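Long-range contacts in kelch domain-containing protein (Colletotrichum graminicola M1.001, PDB 5C86), which probably oxidises alcohols at a copper centre, as a member of the AA5 galactose oxidase and glyoxal oxidase family, and is modelled here without its metal: residues P16-L21 / L29-G34; R278-A283 / R332-T337; T337-A342 / S419-T424; S414-S419 / Q429-L434. One frame throughout, in Å; residues are numbered along the deposited sequence.

Contacts 1 to 3 lie round the empty copper site, while contact 4 is in the C-terminal domain, away from it. Contact 2 carries His335 and contact 3 carries His423, both copper ligands; their NE2 atoms are 2.8 Å apart with no metal bound. Val17 of contact 1 packs against both rings. Contacts 1 and 3, centres about 10 Å apart, are joined where strand 18-21 pairs with strand 412-422, Thr421 N bonding to Val19 O. Contacts 2 and 3 share Thr337. Contacts 3 and 4 share Ser419, from which the chain runs on to His423; the centre of contact 4 is about 22 Å from those of contacts 1 and 2.

Contact 1. Residues P16-L21 / L29-G34; sequences PVAVAL and LVWSSG
Ala18 with Trp31 and Ala20 with Leu29 form hydrogen-bonded pairs flanking the non-hydrogen-bonded pair Val19 and Val30, in a beta hairpin whose strands 18-21 and 29-31 run antiparallel at 164° with axes 4.7 Å apart. Two bonds close each outer pair; Ala20 N reaches Leu29 O at 2.8 Å, and Trp31 N reaches Ala18 O at 2.9 Å. On the face that carries the alanines, the Trp31 indole folds back across the neighbouring strand, because CG sits between the backbone N and the carbonyl carbon (chi1 69°). Its flat side then lies against Ala18, whose CB stands 3.6 Å from the centroid of the five-membered ring in a CH-pi contact, while Ala20 CB comes to the ring edge near CZ3. The indole NE1 is hydrogen-bonded to Met71 O. The other face is aliphatic: Val19 CG1 meets Val30 CG1 at 3.6 Å, and Pro16 CB abuts Val30 CB. Strand 412-422 of the C-terminal domain pairs with the far edge of strand 18-21, which joins the hairpin to that domain. Where the pairing ends beside the copper ligands, Trp31 O accepts bonds from Ala18 N at 3.2 Å and, weakly, from Val17 N at 3.4 Å.

Contact 2. Residues R278-A283 / R332-T337; sequences RGFANA and RNYHST
Tyr334 turns the edge of its ring toward the face of Phe280 in a T-shaped pair, with centroids 5.0 Å apart and planes at 67°. The touching atom is Tyr334 CD1, which stands over the Phe280 ring but off its centre, 3.6 Å from Phe280 CD1. Tyr334 gets there with CG swung away from the backbone N (chi1 -164°), and one of its own faces is overlapped, again off-centre, by CD2 of the copper ligand His335. Cys223, Met297, Met300 and Leu302 pack round Phe280.

Beyond the rings the contact turns polar. It joins two sheets that, in this family, are blades of the propeller, through their strands 282-285 and 336-340, and no backbone-to-backbone bond links the two segments. Asn282 points its amide across instead, and ND2 makes a weak bond to Ser336 O at 3.2 Å. Three waters bridge the two segments: one donates to both Phe280 O and Ser336 O, a second accepts from Asn282 ND2 and donates to Ser336 OG, and a third donates to Asn282 OD1 and, weakly, to Ser336 O. Ser336 OG is itself held at 2.7 Å by Asn333 O, in the carbonyl plane on a lone pair; that same oxygen takes Ser336 N and closes the type II turn that carries Tyr334 and His335.

The phenol OH bonds to Tyr245 and to the copper ligand Tyr120, so the Phe280 face and these two hydroxyls together would limit how far the Tyr334 ring can turn beside the metal site.

Contact 3. Residues T337-A342 / S419-T424; sequences TALLMA and SATTHT
Thr421 lays its CG2 methyl against Thr337 and Ala338 of strand 337-340. As in galactose oxidase, that strand belongs to the beta-propeller, and strand 420-422 comes from the C-terminal domain and reaches into the propeller's centre. The strands run antiparallel at 168°, but their axes are 6.8 Å apart and no hydrogen bond joins them directly, so side chains fill the interval. From Thr421 CB the two branches part. OG1 lies anti to the backbone N (chi1 -164°) and bonds to Val425 O, just beyond its own segment. CG2 takes the place between the backbone N and the carbonyl carbon, and this methyl does the touching: it comes to 3.3 Å from Ala338 O, stands 4.0 Å from Thr337 CB, and approaches Leu339 CD1. Thr337 answers with CG2, which rests against Thr421 O, while its OG1 is hydrogen-bonded to Trp347 NE1 and to Pro16 O.

Farther along, Leu339 reaches across with CD1, 3.6 Å from Ser419 OG, a hydroxyl bonded to Asn426 ND2; its other methyl, CD2, lies near Ser419 O. One water ties the backbones here, donating to Leu340 O and accepting from Ser419 N. At the opposite end, toward the copper site, Thr422 OG1 is bonded to Val17 O and also accepts from His423 ND1 at 2.9 Å, with that oxygen 14° out of the imidazole plane.

Contact 4. Residues S414-S419 / Q429-L434; sequences SMIRVS and QRRIPL
Met415 and Ile432 lie side by side and point the same way, which follows from Met415 placing CG between its backbone N and carbonyl carbon (chi1 56°) and Ile432 placing CG1 anti to its carbonyl carbon. The fit is tight, with Met415 CG 3.5 Å from Ile432 CB. A bend at the end of the thioether (chi3 -84°) then brings CE up to Ile432 CD1. Leu434 crosses Met415 at about a right angle, its CD1 3.9 Å from Met415 SD, and Tyr461, Phe478 and Val480 pack against the methionine from neighbouring strands.

The two segments form an antiparallel beta hairpin in the E-set domain. Met415 and Ile432 exchange two backbone bonds, and Arg417 N gives a third to Arg430 O at 2.9 Å. On the opposite face of the sheet, Ile416 CG1 rests on the aliphatic stem of Arg431, with Arg431 CB 4.1 Å away.

The Arg417 and Arg430 side chains meet at their stems, Arg417 CB to Arg430 CG at 3.9 Å. Their guanidinium groups do not touch: Arg417 forms a salt bridge with Asp428 and Arg430 bonds to Val455 O, both within the C-terminal domain. Toward the propeller, Arg430 reaches Ser183 O, Arg431 reaches Tyr229 O and Pro287 O, and Gln429 NE2 reaches Ala283 O. These fasten the hairpin there, while backbone bonds pair its strands edge to edge and the Met415 cluster packs on one sheet face.

Contact 1. Residues P16-L21 / L29-G34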
loop_
_atom_site.group_PDB
_atom_site.type_symbol
_atom_site.label_atom_id
_atom_site.label_comp_id
_atom_site.label_asym_id
_atom_site.label_seq_id
_atom_site.Cartn_x
_atom_site.Cartn_y
_atom_site.Cartn_z
ATOM N N PRO A 16 -6.003 14.257 3.405
ATOM C CA PRO A 16 -6.037 12.893 2.824
ATOM C C PRO A 16 -5.065 11.971 3.554
ATOM O O PRO A 16 -3.963 11.657 3.043
ATOM C CB PRO A 16 -5.702 13.129 1.374
ATOM C CG PRO A 16 -4.862 14.327 1.366
ATOM C CD PRO A 16 -5.381 15.231 2.517
ATOM N N VAL A 17 -5.476 11.593 4.750
ATOM C CA VAL A 17 -4.670 10.805 5.646
ATOM C C VAL A 17 -4.729 9.300 5.264
ATOM O O VAL A 17 -3.846 8.514 5.657
ATOM C CB VAL A 17 -5.122 11.037 7.114
ATOM C CG1 VAL A 17 -4.447 10.115 8.101
ATOM C CG2 VAL A 17 -4.853 12.522 7.433
ATOM N N ALA A 18 -5.777 8.917 4.610
ATOM C CA ALA A 18 -5.966 7.557 4.113
ATOM C C ALA A 18 -6.397 7.752 2.682
ATOM O O ALA A 18 -7.263 8.603 2.377
ATOM C CB ALA A 18 -6.961 6.807 4.912
ATOM N N VAL A 19 -5.888 6.907 1.766
ATOM C CA VAL A 19 -6.248 6.988 0.365
ATOM C C VAL A 19 -6.380 5.607 -0.226
ATOM O O VAL A 19 -5.703 4.677 0.249
ATOM C CB VAL A 19 -5.292 7.792 -0.480
ATOM C CG1 VAL A 19 -5.122 9.224 0.055
ATOM C CG2 VAL A 19 -3.916 7.141 -0.607
ATOM N N ALA A 20 -7.238 5.475 -1.245
ATOM C CA ALA A 20 -7.460 4.171 -1.907
ATOM C C ALA A 20 -7.668 4.401 -3.362
ATOM O O ALA A 20 -8.351 5.378 -3.749
ATOM C CB ALA A 20 -8.646 3.454 -1.368
ATOM N N LEU A 21 -7.121 3.530 -4.197
ATOM C CA LEU A 21 -7.376 3.624 -5.651
ATOM C C LEU A 21 -8.609 2.828 -5.930
ATOM O O LEU A 21 -8.734 1.685 -5.530
ATOM C CB LEU A 21 -6.185 3.068 -6.448
ATOM C CG LEU A 21 -6.350 3.199 -7.950
ATOM C CD1 LEU A 21 -6.159 4.599 -8.352
ATOM C CD2 LEU A 21 -5.305 2.370 -8.629
ATOM N N LEU A 29 -9.863 7.878 -3.944
ATOM C CA LEU A 29 -10.738 8.084 -2.758
ATOM C C LEU A 29 -9.891 8.408 -1.541
ATOM O O LEU A 29 -8.947 7.667 -1.244
ATOM C CB LEU A 29 -11.606 6.880 -2.437
ATOM C CG LEU A 29 -12.637 6.906 -1.291
ATOM C CD1 LEU A 29 -13.714 7.908 -1.592
ATOM C CD2 LEU A 29 -13.243 5.557 -1.160
ATOM N N VAL A 30 -10.204 9.502 -0.861
ATOM C CA VAL A 30 -9.468 9.903 0.329
ATOM C C VAL A 30 -10.415 10.029 1.533
ATOM O O VAL A 30 -11.608 10.374 1.351
ATOM C CB VAL A 30 -8.656 11.160 0.113
ATOM C CG1 VAL A 30 -7.944 11.140 -1.224
ATOM C CG2 VAL A 30 -9.514 12.441 0.241
ATOM N N TRP A 31 -9.883 9.833 2.727
ATOM C CA TRP A 31 -10.696 10.114 3.917
ATOM C C TRP A 31 -9.831 10.546 5.075
ATOM O O TRP A 31 -8.645 10.290 5.146
ATOM C CB TRP A 31 -11.578 8.973 4.330
ATOM C CG TRP A 31 -10.966 7.711 4.893
ATOM C CD1 TRP A 31 -10.706 7.470 6.198
ATOM C CD2 TRP A 31 -10.580 6.525 4.177
ATOM N NE1 TRP A 31 -10.240 6.214 6.381
ATOM C CE2 TRP A 31 -10.125 5.618 5.140
ATOM C CE3 TRP A 31 -10.566 6.156 2.819
ATOM C CZ2 TRP A 31 -9.657 4.325 4.834
ATOM C CZ3 TRP A 31 -10.096 4.852 2.488
ATOM C CH2 TRP A 31 -9.684 3.951 3.506
ATOM N N SER A 32 -10.454 11.265 6.037
ATOM C CA SER A 32 -9.770 11.797 7.256
ATOM C C SER A 32 -10.295 11.048 8.442
ATOM O O SER A 32 -9.646 10.155 8.993
ATOM C CB SER A 32 -9.951 13.295 7.353
ATOM O OG SER A 32 -11.364 13.678 7.220
ATOM N N SER A 33 -11.522 11.387 8.895
ATOM C CA SER A 33 -12.093 10.957 10.164
ATOM C C SER A 33 -13.535 11.511 10.182
ATOM O O SER A 33 -14.019 12.012 9.144
ATOM C CB SER A 33 -11.340 11.583 11.332
ATOM O OG SER A 33 -11.404 12.970 11.241
ATOM N N GLY A 34 -14.079 11.571 11.398
ATOM C CA GLY A 34 -15.364 12.319 11.611
ATOM C C GLY A 34 -15.298 13.794 11.518
ATOM O O GLY A 34 -16.360 14.441 11.666
#

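Contact 2. Residues R278-A283 / R332-T337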
loop_
_atom_site.group_PDB
_atom_site.type_symbol
_atom_site.label_atom_id
_atom_site.label_comp_id
_atom_site.label_asym_id
_atom_site.label_seq_id
_atom_site.Cartn_x
_atom_site.Cartn_y
_atom_site.Cartn_z
ATOM N N ARG A 278 14.486 8.492 6.852
ATOM C CA ARG A 278 13.044 8.775 6.853
ATOM C C ARG A 278 12.261 7.963 7.817
ATOM O O ARG A 278 12.337 6.703 7.817
ATOM C CB ARG A 278 12.422 8.465 5.484
ATOM C CG ARG A 278 13.063 9.242 4.324
ATOM C CD ARG A 278 12.491 8.781 2.980
ATOM N NE ARG A 278 13.336 9.139 1.847
ATOM C CZ ARG A 278 13.278 10.260 1.146
ATOM N NH1 ARG A 278 12.365 11.159 1.409
ATOM N NH2 ARG A 278 14.138 10.462 0.157
ATOM N N GLY A 279 11.421 8.637 8.617
ATOM C CA GLY A 279 10.328 8.046 9.385
ATOM C C GLY A 279 9.030 8.707 8.946
ATOM O O GLY A 279 8.977 9.930 8.713
ATOM N N PHE A 280 8.019 7.876 8.751
ATOM C CA PHE A 280 6.692 8.351 8.244
ATOM C C PHE A 280 6.682 8.632 6.743
ATOM O O PHE A 280 5.740 9.259 6.233
ATOM C CB PHE A 280 6.074 9.565 9.022
ATOM C CG PHE A 280 6.114 9.429 10.521
ATOM C CD1 PHE A 280 5.656 8.301 11.188
ATOM C CD2 PHE A 280 6.682 10.452 11.298
ATOM C CE1 PHE A 280 5.757 8.182 12.567
ATOM C CE2 PHE A 280 6.763 10.313 12.690
ATOM C CZ PHE A 280 6.343 9.158 13.299
ATOM N N ALA A 281 7.644 8.083 6.005
ATOM C CA ALA A 281 7.601 8.127 4.551
ATOM C C ALA A 281 6.616 7.140 3.990
ATOM O O ALA A 281 5.975 6.380 4.730
ATOM C CB ALA A 281 8.958 7.951 3.897
ATOM N N ASN A 282 6.410 7.199 2.652
ATOM C CA ASN A 282 5.660 6.203 1.928
ATOM C C ASN A 282 6.515 5.655 0.818
ATOM O O ASN A 282 7.362 6.350 0.285
ATOM C CB ASN A 282 4.402 6.755 1.315
ATOM C CG ASN A 282 3.332 7.098 2.341
ATOM O OD1 ASN A 282 2.495 6.262 2.617
ATOM N ND2 ASN A 282 3.378 8.274 2.920
ATOM N N ALA A 283 6.338 4.375 0.503
ATOM C CA ALA A 283 7.048 3.784 -0.621
ATOM C C ALA A 283 6.074 3.186 -1.605
ATOM O O ALA A 283 5.117 2.565 -1.181
ATOM C CB ALA A 283 7.986 2.696 -0.166
ATOM N N ARG A 332 5.880 16.116 4.039
ATOM C CA ARG A 332 4.972 14.973 4.040
ATOM C C ARG A 332 5.431 14.014 5.116
ATOM O O ARG A 332 6.095 13.042 4.829
ATOM C CB ARG A 332 4.976 14.326 2.646
ATOM C CG ARG A 332 4.510 15.248 1.492
ATOM C CD ARG A 332 3.104 15.750 1.546
ATOM N NE ARG A 332 2.824 16.675 0.407
ATOM C CZ ARG A 332 1.805 17.547 0.360
ATOM N NH1 ARG A 332 0.948 17.638 1.328
ATOM N NH2 ARG A 332 1.685 18.336 -0.689
ATOM N N ASN A 333 5.018 14.316 6.333
ATOM C CA ASN A 333 5.511 13.614 7.484
ATOM C C ASN A 333 4.424 12.751 8.033
ATOM O O ASN A 333 3.784 12.024 7.285
ATOM C CB ASN A 333 6.140 14.585 8.526
ATOM C CG ASN A 333 7.346 15.293 8.045
ATOM O OD1 ASN A 333 7.988 14.928 7.061
ATOM N ND2 ASN A 333 7.722 16.351 8.799
ATOM N N TYR A 334 4.151 12.752 9.338
ATOM C CA TYR A 334 3.054 11.935 9.880
ATOM C C TYR A 334 1.728 12.292 9.203
ATOM O O TYR A 334 1.436 13.453 8.967
ATOM C CB TYR A 334 2.940 12.176 11.398
ATOM C CG TYR A 334 2.140 11.151 12.129
ATOM C CD1 TYR A 334 2.515 9.810 12.119
ATOM C CD2 TYR A 334 1.027 11.463 12.921
ATOM C CE1 TYR A 334 1.833 8.880 12.797
ATOM C CE2 TYR A 334 0.336 10.450 13.634
ATOM C CZ TYR A 334 0.763 9.165 13.561
ATOM O OH TYR A 334 0.159 8.141 14.320
ATOM N N HIS A 335 0.995 11.248 8.836
ATOM C CA HIS A 335 -0.306 11.309 8.180
ATOM C C HIS A 335 -0.255 11.686 6.710
ATOM O O HIS A 335 -1.301 12.031 6.152
ATOM C CB HIS A 335 -1.307 12.175 8.976
ATOM C CG HIS A 335 -1.766 11.532 10.238
ATOM N ND1 HIS A 335 -2.473 12.229 11.194
ATOM C CD2 HIS A 335 -1.700 10.267 10.693
ATOM C CE1 HIS A 335 -2.818 11.418 12.162
ATOM N NE2 HIS A 335 -2.364 10.225 11.901
ATOM N N SER A 336 0.915 11.601 6.114
ATOM C CA SER A 336 1.084 11.716 4.634
ATOM C C SER A 336 0.824 10.342 3.974
ATOM O O SER A 336 0.856 9.307 4.600
ATOM C CB SER A 336 2.462 12.223 4.264
ATOM O OG SER A 336 3.500 11.290 4.653
ATOM N N THR A 337 0.457 10.461 2.718
ATOM C CA THR A 337 0.075 9.303 1.908
ATOM C C THR A 337 0.748 9.394 0.537
ATOM O O THR A 337 1.097 10.453 0.065
ATOM C CB THR A 337 -1.442 9.193 1.778
ATOM O OG1 THR A 337 -1.957 10.436 1.254
ATOM C CG2 THR A 337 -2.107 8.770 3.068
HETATM O O HOH W 1 3.000 8.594 6.565
HETATM O O HOH W 2 5.129 10.578 2.448
HETATM O O HOH W 3 0.396 5.998 4.382
#

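Contact 3. Residues T337-A342 / S419-T424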
loop_
_atom_site.group_PDB
_atom_site.type_symbol
_atom_site.label_atom_id
_atom_site.label_comp_id
_atom_site.label_asym_id
_atom_site.label_seq_id
_atom_site.Cartn_x
_atom_site.Cartn_y
_atom_site.Cartn_z
ATOM N N THR A 337 0.457 10.461 2.718
ATOM C CA THR A 337 0.075 9.303 1.908
ATOM C C THR A 337 0.748 9.394 0.537
ATOM O O THR A 337 1.097 10.453 0.065
ATOM C CB THR A 337 -1.442 9.193 1.778
ATOM O OG1 THR A 337 -1.957 10.436 1.254
ATOM C CG2 THR A 337 -2.107 8.770 3.068
ATOM N N ALA A 338 0.916 8.197 -0.120
ATOM C CA ALA A 338 1.348 8.152 -1.507
ATOM C C ALA A 338 0.783 6.862 -2.115
ATOM O O ALA A 338 0.580 5.892 -1.401
ATOM C CB ALA A 338 2.842 8.165 -1.674
ATOM N N LEU A 339 0.478 6.911 -3.404
ATOM C CA LEU A 339 -0.220 5.825 -4.008
ATOM C C LEU A 339 0.002 5.823 -5.524
ATOM O O LEU A 339 -0.080 6.855 -6.193
ATOM C CB LEU A 339 -1.708 5.901 -3.697
ATOM C CG LEU A 339 -2.430 4.564 -3.782
ATOM C CD1 LEU A 339 -2.121 3.701 -2.603
ATOM C CD2 LEU A 339 -3.898 4.786 -3.939
ATOM N N LEU A 340 0.252 4.630 -6.087
ATOM C CA LEU A 340 0.336 4.499 -7.554
ATOM C C LEU A 340 -1.028 4.631 -8.185
ATOM O O LEU A 340 -1.968 3.993 -7.761
ATOM C CB LEU A 340 0.867 3.121 -7.951
ATOM C CG LEU A 340 1.091 2.884 -9.423
ATOM C CD1 LEU A 340 2.144 3.802 -9.913
ATOM C CD2 LEU A 340 1.479 1.428 -9.665
ATOM N N MET A 341 -1.094 5.404 -9.275
ATOM C CA MET A 341 -2.303 5.585 -10.096
ATOM C C MET A 341 -2.258 4.689 -11.372
ATOM O O MET A 341 -1.176 4.358 -11.840
ATOM C CB MET A 341 -2.372 7.062 -10.474
ATOM C CG MET A 341 -2.352 8.034 -9.284
ATOM S SD MET A 341 -3.624 7.718 -8.049
ATOM C CE MET A 341 -5.094 8.181 -8.871
ATOM N N ALA A 342 -3.401 4.510 -12.005
ATOM C CA ALA A 342 -3.441 3.673 -13.223
ATOM C C ALA A 342 -2.708 4.349 -14.372
ATOM O O ALA A 342 -2.229 3.702 -15.289
ATOM C CB ALA A 342 -4.896 3.384 -13.564
ATOM N N SER A 419 -4.365 -0.850 -4.542
ATOM C CA SER A 419 -4.053 -0.708 -3.120
ATOM C C SER A 419 -4.603 0.567 -2.479
ATOM O O SER A 419 -5.333 1.307 -3.088
ATOM C CB SER A 419 -2.524 -0.891 -2.871
ATOM O OG SER A 419 -1.838 0.209 -3.403
ATOM N N ALA A 420 -4.253 0.673 -1.203
ATOM C CA ALA A 420 -4.754 1.708 -0.313
ATOM C C ALA A 420 -3.707 1.857 0.759
ATOM O O ALA A 420 -2.979 0.930 1.093
ATOM C CB ALA A 420 -6.065 1.310 0.316
ATOM N N THR A 421 -3.653 3.067 1.345
ATOM C CA THR A 421 -2.635 3.287 2.372
ATOM C C THR A 421 -3.049 4.307 3.400
ATOM O O THR A 421 -3.771 5.244 3.114
ATOM C CB THR A 421 -1.277 3.778 1.745
ATOM O OG1 THR A 421 -0.200 3.643 2.697
ATOM C CG2 THR A 421 -1.242 5.195 1.205
ATOM N N THR A 422 -2.542 4.128 4.611
ATOM C CA THR A 422 -2.633 5.120 5.670
ATOM C C THR A 422 -1.526 4.817 6.636
ATOM O O THR A 422 -1.206 3.649 6.855
ATOM C CB THR A 422 -4.042 5.076 6.340
ATOM O OG1 THR A 422 -4.097 6.187 7.235
ATOM C CG2 THR A 422 -4.313 3.857 7.099
ATOM N N HIS A 423 -0.953 5.829 7.255
ATOM C CA HIS A 423 0.004 5.633 8.329
ATOM C C HIS A 423 1.215 4.774 7.975
ATOM O O HIS A 423 1.762 4.128 8.853
ATOM C CB HIS A 423 -0.695 5.004 9.587
ATOM C CG HIS A 423 -1.601 5.922 10.305
ATOM N ND1 HIS A 423 -2.828 6.316 9.814
ATOM C CD2 HIS A 423 -1.396 6.648 11.443
ATOM C CE1 HIS A 423 -3.337 7.245 10.627
ATOM N NE2 HIS A 423 -2.508 7.424 11.623
ATOM N N THR A 424 1.645 4.894 6.729
ATOM C CA THR A 424 2.800 4.183 6.153
ATOM C C THR A 424 2.486 2.754 5.794
ATOM O O THR A 424 3.387 2.095 5.239
ATOM C CB THR A 424 4.149 4.194 7.016
ATOM O OG1 THR A 424 4.072 3.220 8.070
ATOM C CG2 THR A 424 4.435 5.565 7.548
HETATM O O HOH W 4 -2.885 1.420 -6.287
#

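Contact 4. Residues S414-S419 / Q429-L434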
loop_
_atom_site.group_PDB
_atom_site.type_symbol
_atom_site.label_atom_id
_atom_site.label_comp_id
_atom_site.label_asym_id
_atom_site.label_seq_id
_atom_site.Cartn_x
_atom_site.Cartn_y
_atom_site.Cartn_z
ATOM N N SER A 414 3.663 -6.099 -16.604
ATOM C CA SER A 414 3.557 -6.341 -15.157
ATOM C C SER A 414 2.160 -6.150 -14.674
ATOM O O SER A 414 1.343 -5.514 -15.333
ATOM C CB SER A 414 4.470 -5.509 -14.276
ATOM O OG SER A 414 4.175 -4.165 -14.418
ATOM N N MET A 415 1.813 -6.775 -13.563
ATOM C CA MET A 415 0.510 -6.601 -12.906
ATOM C C MET A 415 0.796 -6.052 -11.502
ATOM O O MET A 415 1.602 -6.614 -10.794
ATOM C CB MET A 415 -0.366 -7.850 -12.903
ATOM C CG MET A 415 0.240 -9.083 -12.285
ATOM S SD MET A 415 -0.648 -10.636 -12.641
ATOM C CE MET A 415 -1.946 -10.645 -11.393
ATOM N N ILE A 416 0.176 -4.961 -11.167
ATOM C CA ILE A 416 0.389 -4.335 -9.840
ATOM C C ILE A 416 -0.895 -4.320 -9.095
ATOM O O ILE A 416 -1.911 -3.846 -9.629
ATOM C CB ILE A 416 0.986 -2.928 -9.958
ATOM C CG1 ILE A 416 2.410 -2.991 -10.565
ATOM C CG2 ILE A 416 1.093 -2.268 -8.578
ATOM C CD1 ILE A 416 3.185 -1.724 -10.511
ATOM N N ARG A 417 -0.913 -4.879 -7.910
ATOM C CA ARG A 417 -2.147 -4.996 -7.198
ATOM C C ARG A 417 -2.705 -3.651 -6.720
ATOM O O ARG A 417 -1.935 -2.802 -6.185
ATOM C CB ARG A 417 -1.969 -5.929 -6.034
ATOM C CG ARG A 417 -3.282 -6.515 -5.476
ATOM C CD ARG A 417 -3.064 -7.741 -4.576
ATOM N NE ARG A 417 -4.281 -8.226 -3.964
ATOM C CZ ARG A 417 -4.932 -7.575 -3.007
ATOM N NH1 ARG A 417 -4.415 -6.547 -2.430
ATOM N NH2 ARG A 417 -6.098 -8.004 -2.572
ATOM N N VAL A 418 -4.000 -3.423 -6.940
ATOM C CA VAL A 418 -4.633 -2.164 -6.539
ATOM C C VAL A 418 -4.626 -2.058 -5.031
ATOM O O VAL A 418 -4.849 -3.036 -4.305
ATOM C CB VAL A 418 -6.067 -2.109 -7.119
ATOM C CG1 VAL A 418 -6.885 -0.969 -6.608
ATOM C CG2 VAL A 418 -6.052 -2.168 -8.650
ATOM N N SER A 419 -4.365 -0.850 -4.542
ATOM C CA SER A 419 -4.053 -0.708 -3.120
ATOM C C SER A 419 -4.603 0.567 -2.479
ATOM O O SER A 419 -5.333 1.307 -3.088
ATOM C CB SER A 419 -2.524 -0.891 -2.871
ATOM O OG SER A 419 -1.838 0.209 -3.403
ATOM N N GLN A 429 -0.331 -3.484 -1.936
ATOM C CA GLN A 429 0.449 -3.308 -3.130
ATOM C C GLN A 429 1.513 -4.432 -3.272
ATOM O O GLN A 429 2.267 -4.645 -2.398
ATOM C CB GLN A 429 1.123 -1.930 -3.236
ATOM C CG GLN A 429 2.172 -1.680 -2.279
ATOM C CD GLN A 429 2.987 -0.345 -2.561
ATOM O OE1 GLN A 429 3.151 0.188 -3.693
ATOM N NE2 GLN A 429 3.495 0.144 -1.516
ATOM N N ARG A 430 1.551 -4.996 -4.443
ATOM C CA ARG A 430 2.633 -5.852 -4.871
ATOM C C ARG A 430 2.700 -5.850 -6.349
ATOM O O ARG A 430 1.707 -5.639 -7.050
ATOM C CB ARG A 430 2.411 -7.284 -4.337
ATOM C CG ARG A 430 1.149 -7.967 -4.796
ATOM C CD ARG A 430 1.064 -9.424 -4.362
ATOM N NE ARG A 430 1.061 -9.499 -2.896
ATOM C CZ ARG A 430 1.500 -10.537 -2.152
ATOM N NH1 ARG A 430 1.872 -11.718 -2.733
ATOM N NH2 ARG A 430 1.480 -10.407 -0.842
ATOM N N ARG A 431 3.870 -6.134 -6.864
ATOM C CA ARG A 431 4.101 -6.221 -8.298
ATOM C C ARG A 431 4.531 -7.645 -8.712
ATOM O O ARG A 431 5.374 -8.253 -8.056
ATOM C CB ARG A 431 5.227 -5.316 -8.714
ATOM C CG ARG A 431 5.741 -5.511 -10.130
ATOM C CD ARG A 431 6.762 -4.428 -10.502
ATOM N NE ARG A 431 7.473 -4.709 -11.779
ATOM C CZ ARG A 431 8.468 -5.557 -11.909
ATOM N NH1 ARG A 431 8.970 -6.197 -10.861
ATOM N NH2 ARG A 431 9.025 -5.706 -13.078
ATOM N N ILE A 432 3.945 -8.107 -9.782
ATOM C CA ILE A 432 4.243 -9.352 -10.470
ATOM C C ILE A 432 4.706 -9.015 -11.880
ATOM O O ILE A 432 3.921 -8.554 -12.690
ATOM C CB ILE A 432 2.997 -10.231 -10.472
ATOM C CG1 ILE A 432 2.699 -10.659 -9.009
ATOM C CG2 ILE A 432 3.126 -11.420 -11.479
ATOM C CD1 ILE A 432 1.284 -11.212 -8.880
ATOM N N PRO A 433 5.964 -9.269 -12.214
ATOM C CA PRO A 433 6.367 -9.140 -13.627
ATOM C C PRO A 433 5.795 -10.265 -14.418
ATOM O O PRO A 433 5.531 -11.344 -13.881
ATOM C CB PRO A 433 7.880 -9.254 -13.588
ATOM C CG PRO A 433 8.159 -10.032 -12.391
ATOM C CD PRO A 433 7.047 -9.806 -11.396
ATOM N N LEU A 434 5.508 -10.009 -15.696
ATOM C CA LEU A 434 4.907 -11.030 -16.554
ATOM C C LEU A 434 5.607 -11.072 -17.896
ATOM O O LEU A 434 5.725 -10.086 -18.521
ATOM C CB LEU A 434 3.444 -10.733 -16.820
ATOM C CG LEU A 434 2.495 -10.626 -15.608
ATOM C CD1 LEU A 434 1.220 -9.966 -16.035
ATOM C CD2 LEU A 434 2.134 -11.989 -15.116
#